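Local coordinates for flavodoxin (Fusobacterium nucleatum, PDB 6OHK), which carries electrons with a bound flavin mononucleotide and probably serves as a low-potential donor to several redox enzymes, at residues D23-F28 with N51-T56. The protein carries 1 engineered substitution. Numbering follows the deposited sequence.
Sequences DEIEFF and NLILVT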
ATOM      1  N   ASP A  23      11.890   2.908   2.434  1.00 11.09           N
ATOM      2  CA  ASP A  23      13.036   2.754   3.330  1.00 11.35           C
ATOM      3  C   ASP A  23      12.610   2.635   4.784  1.00 12.00           C
ATOM      4  O   ASP A  23      13.186   1.842   5.544  1.00 12.69           O
ATOM      5  CB  ASP A  23      13.992   3.938   3.173  1.00 16.92           C
ATOM      6  CG  ASP A  23      14.780   3.898   1.881  1.00 28.09           C
ATOM      7  OD1 ASP A  23      14.900   2.813   1.266  1.00 31.26           O
ATOM      8  OD2 ASP A  23      15.303   4.972   1.493  1.00 38.79           O
ATOM      9  N   GLU A  24      11.599   3.387   5.197  1.00 11.06           N
ATOM     10  CA  GLU A  24      11.088   3.262   6.554  1.00 12.29           C
ATOM     11  C   GLU A  24      10.438   1.907   6.786  1.00 10.59           C
ATOM     12  O   GLU A  24      10.646   1.279   7.839  1.00 11.82           O
ATOM     13  CB  GLU A  24      10.116   4.407   6.861  1.00 14.33           C
ATOM     14  CG  GLU A  24      10.818   5.750   6.804  1.00 21.60           C
ATOM     15  CD  GLU A  24       9.964   6.954   7.158  1.00 35.18           C
ATOM     16  OE1 GLU A  24       9.745   7.173   8.363  1.00 30.41           O
ATOM     17  OE2 GLU A  24       9.545   7.698   6.238  1.00 24.27           O
ATOM     18  N   ILE A  25       9.629   1.434   5.841  1.00  9.94           N
ATOM     19  CA  ILE A  25       9.036   0.107   5.939  1.00 10.06           C
ATOM     20  C   ILE A  25      10.122  -0.950   6.079  1.00 10.44           C
ATOM     21  O   ILE A  25      10.050  -1.833   6.944  1.00 11.12           O
ATOM     22  CB  ILE A  25       8.144  -0.167   4.711  1.00  9.63           C
ATOM     23  CG1 ILE A  25       6.898   0.716   4.753  1.00 11.25           C
ATOM     24  CG2 ILE A  25       7.786  -1.648   4.626  1.00 11.44           C
ATOM     25  CD1 ILE A  25       6.115   0.731   3.437  1.00 12.56           C
ATOM     26  N   GLU A  26      11.137  -0.882   5.230  1.00 10.21           N
ATOM     27  CA  GLU A  26      12.217  -1.857   5.274  1.00 11.31           C
ATOM     28  C   GLU A  26      12.912  -1.841   6.624  1.00 11.39           C
ATOM     29  O   GLU A  26      13.280  -2.903   7.152  1.00 12.83           O
ATOM     30  CB  GLU A  26      13.223  -1.585   4.161  1.00 11.91           C
ATOM     31  CG  GLU A  26      12.689  -1.884   2.776  1.00 12.32           C
ATOM     32  CD  GLU A  26      13.726  -1.672   1.699  1.00 15.46           C
ATOM     33  OE1 GLU A  26      14.850  -1.211   2.023  1.00 20.66           O
ATOM     34  OE2 GLU A  26      13.444  -1.948   0.521  1.00 15.80           O
ATOM     35  N   PHE A  27      13.113  -0.656   7.196  1.00 11.09           N
ATOM     36  CA  PHE A  27      13.740  -0.587   8.508  1.00 11.30           C
ATOM     37  C   PHE A  27      12.894  -1.278   9.558  1.00 11.65           C
ATOM     38  O   PHE A  27      13.416  -2.023  10.403  1.00 12.11           O
ATOM     39  CB  PHE A  27      14.027   0.863   8.886  1.00 12.39           C
ATOM     40  CG  PHE A  27      14.671   0.973  10.228  1.00 14.58           C
ATOM     41  CD1 PHE A  27      16.014   0.836  10.362  1.00 16.97           C
ATOM     42  CD2 PHE A  27      13.908   1.140  11.342  1.00 15.42           C
ATOM     43  CE1 PHE A  27      16.603   0.892  11.652  1.00 17.19           C
ATOM     44  CE2 PHE A  27      14.481   1.181  12.609  1.00 20.27           C
ATOM     45  CZ  PHE A  27      15.816   1.044  12.733  1.00 16.88           C
ATOM     46  N   PHE A  28      11.586  -1.061   9.557  1.00 11.60           N
ATOM     47  CA  PHE A  28      10.741  -1.750  10.523  1.00 13.65           C
ATOM     48  C   PHE A  28      10.713  -3.250  10.296  1.00 14.75           C
ATOM     49  O   PHE A  28      10.466  -4.001  11.261  1.00 18.85           O
ATOM     50  CB  PHE A  28       9.322  -1.193  10.501  1.00 16.91           C
ATOM     51  CG  PHE A  28       9.195   0.148  11.122  1.00 17.09           C
ATOM     52  CD1 PHE A  28       9.414   0.315  12.491  1.00 20.37           C
ATOM     53  CD2 PHE A  28       8.827   1.253  10.366  1.00 17.54           C
ATOM     54  CE1 PHE A  28       9.294   1.570  13.070  1.00 21.28           C
ATOM     55  CE2 PHE A  28       8.709   2.501  10.943  1.00 20.90           C
ATOM     56  CZ  PHE A  28       8.931   2.664  12.294  1.00 21.30           C
ATOM     57  N   ASN A  51       2.987 -12.890   1.199  1.00  9.39           N
ATOM     58  CA  ASN A  51       2.853 -11.688   1.994  1.00  9.26           C
ATOM     59  C   ASN A  51       3.304 -10.523   1.132  1.00  8.54           C
ATOM     60  O   ASN A  51       4.411 -10.564   0.590  1.00  9.42           O
ATOM     61  CB  ASN A  51       3.772 -11.766   3.214  1.00 10.31           C
ATOM     62  CG  ASN A  51       3.409 -12.891   4.150  1.00 10.09           C
ATOM     63  OD1 ASN A  51       2.234 -13.221   4.287  1.00 11.05           O
ATOM     64  ND2 ASN A  51       4.413 -13.471   4.811  1.00 11.02           N
ATOM     65  N   LEU A  52       2.465  -9.494   0.996  1.00  7.98           N
ATOM     66  CA  LEU A  52       2.725  -8.380   0.091  1.00  8.16           C
ATOM     67  C   LEU A  52       2.431  -7.056   0.755  1.00  7.50           C
ATOM     68  O   LEU A  52       1.471  -6.917   1.513  1.00  8.61           O
ATOM     69  CB  LEU A  52       1.805  -8.498  -1.117  1.00  8.29           C
ATOM     70  CG  LEU A  52       2.139  -9.612  -2.102  1.00  9.79           C
ATOM     71  CD1 LEU A  52       0.957  -9.872  -3.016  1.00 12.76           C
ATOM     72  CD2 LEU A  52       3.356  -9.268  -2.938  1.00 10.04           C
ATOM     73  N   ILE A  53       3.256  -6.070   0.425  1.00  7.88           N
ATOM     74  CA  ILE A  53       2.992  -4.663   0.724  1.00  7.21           C
ATOM     75  C   ILE A  53       3.076  -3.903  -0.589  1.00  7.24           C
ATOM     76  O   ILE A  53       4.128  -3.914  -1.245  1.00  8.22           O
ATOM     77  CB  ILE A  53       4.008  -4.119   1.735  1.00  7.50           C
ATOM     78  CG1 ILE A  53       3.913  -4.874   3.059  1.00  8.60           C
ATOM     79  CG2 ILE A  53       3.819  -2.601   1.919  1.00  9.11           C
ATOM     80  CD1 ILE A  53       5.008  -4.515   4.059  1.00  9.74           C
ATOM     81  N   LEU A  54       1.979  -3.286  -1.002  1.00  7.37           N
ATOM     82  CA  LEU A  54       1.891  -2.561  -2.271  1.00  7.15           C
ATOM     83  C   LEU A  54       1.731  -1.089  -1.961  1.00  7.52           C
ATOM     84  O   LEU A  54       0.853  -0.715  -1.185  1.00  8.54           O
ATOM     85  CB  LEU A  54       0.693  -3.046  -3.096  1.00  8.01           C
ATOM     86  CG  LEU A  54       0.520  -4.559  -3.215  1.00  8.86           C
ATOM     87  CD1 LEU A  54      -0.671  -4.846  -4.123  1.00 10.58           C
ATOM     88  CD2 LEU A  54       1.750  -5.282  -3.723  1.00  8.50           C
ATOM     89  N   VAL A  55       2.604  -0.262  -2.524  1.00  7.01           N
ATOM     90  CA  VAL A  55       2.742   1.148  -2.154  1.00  7.88           C
ATOM     91  C   VAL A  55       2.601   2.013  -3.395  1.00  7.86           C
ATOM     92  O   VAL A  55       3.266   1.780  -4.405  1.00  8.13           O
ATOM     93  CB  VAL A  55       4.118   1.399  -1.514  1.00  8.71           C
ATOM     94  CG1 VAL A  55       4.200   2.829  -0.999  1.00  9.64           C
ATOM     95  CG2 VAL A  55       4.447   0.375  -0.438  1.00  8.85           C
ATOM     96  N   THR A  56       1.763   3.035  -3.318  1.00  7.69           N
ATOM     97  CA  THR A  56       1.671   3.994  -4.418  1.00  7.61           C
ATOM     98  C   THR A  56       1.366   5.402  -3.926  1.00  8.45           C
ATOM     99  O   THR A  56       0.520   5.575  -3.051  1.00  8.76           O
ATOM    100  CB  THR A  56       0.621   3.571  -5.466  1.00  9.36           C
ATOM    101  OG1 THR A  56       0.700   4.435  -6.613  1.00  9.02           O
ATOM    102  CG2 THR A  56      -0.804   3.577  -4.899  1.00 10.44           C
TER
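Val-55, which meets Ile-25 of the helix through its side chain, has its carbonyl O hydrogen-bonded to Trp-68 NE1. Between 23-28 and 51-56 themselves no hydrogen bond forms, and the contact is purely apolar. It buries 104 Å² in total, of which Ile-25 alone contributes 56 Å².

The two branches of Ile-25 share the strand between them. CG2 lies anti to the backbone N (chi1 -69° for CG1, which sits beside that N), and this methyl comes 4.0 Å from Ile-53 CD1. The CG1 arm is extended at chi2 168° and carries CD1 to the next inward-facing strand residue, 4.2 Å from Val-55 CG2. Ile-53 has nearly the same conformation, and the two isoleucines pass alongside one another, running oppositely, with the Ile-53 CD1 end touching the Ile-25 CG2 branch. Their CA atoms remain 9.3 Å apart, and the space is spanned by side chains alone.

All three touching residues are buried. Leu-52 and Leu-54 turn to the other face of the sheet, against Val-85. Val-55 extends the apolar layer to within about 4 Å, side chain to side chain, of Thr-18, an FMN-binding residue in the first turn of helix 17-28.

The packing is that of a flavodoxin-like alpha/beta/alpha sandwich. Helix 17-28 follows strand 7-11 and leads to 34-38 in a beta-alpha-beta crossover; Glu-26 OE2 is hydrogen-bonded to Thr-36 OG1, helix 154-166 packs against helix 17-28 through Glu-24 and Phe-28, and strand 51-59 runs parallel between 7-11 and 84-90.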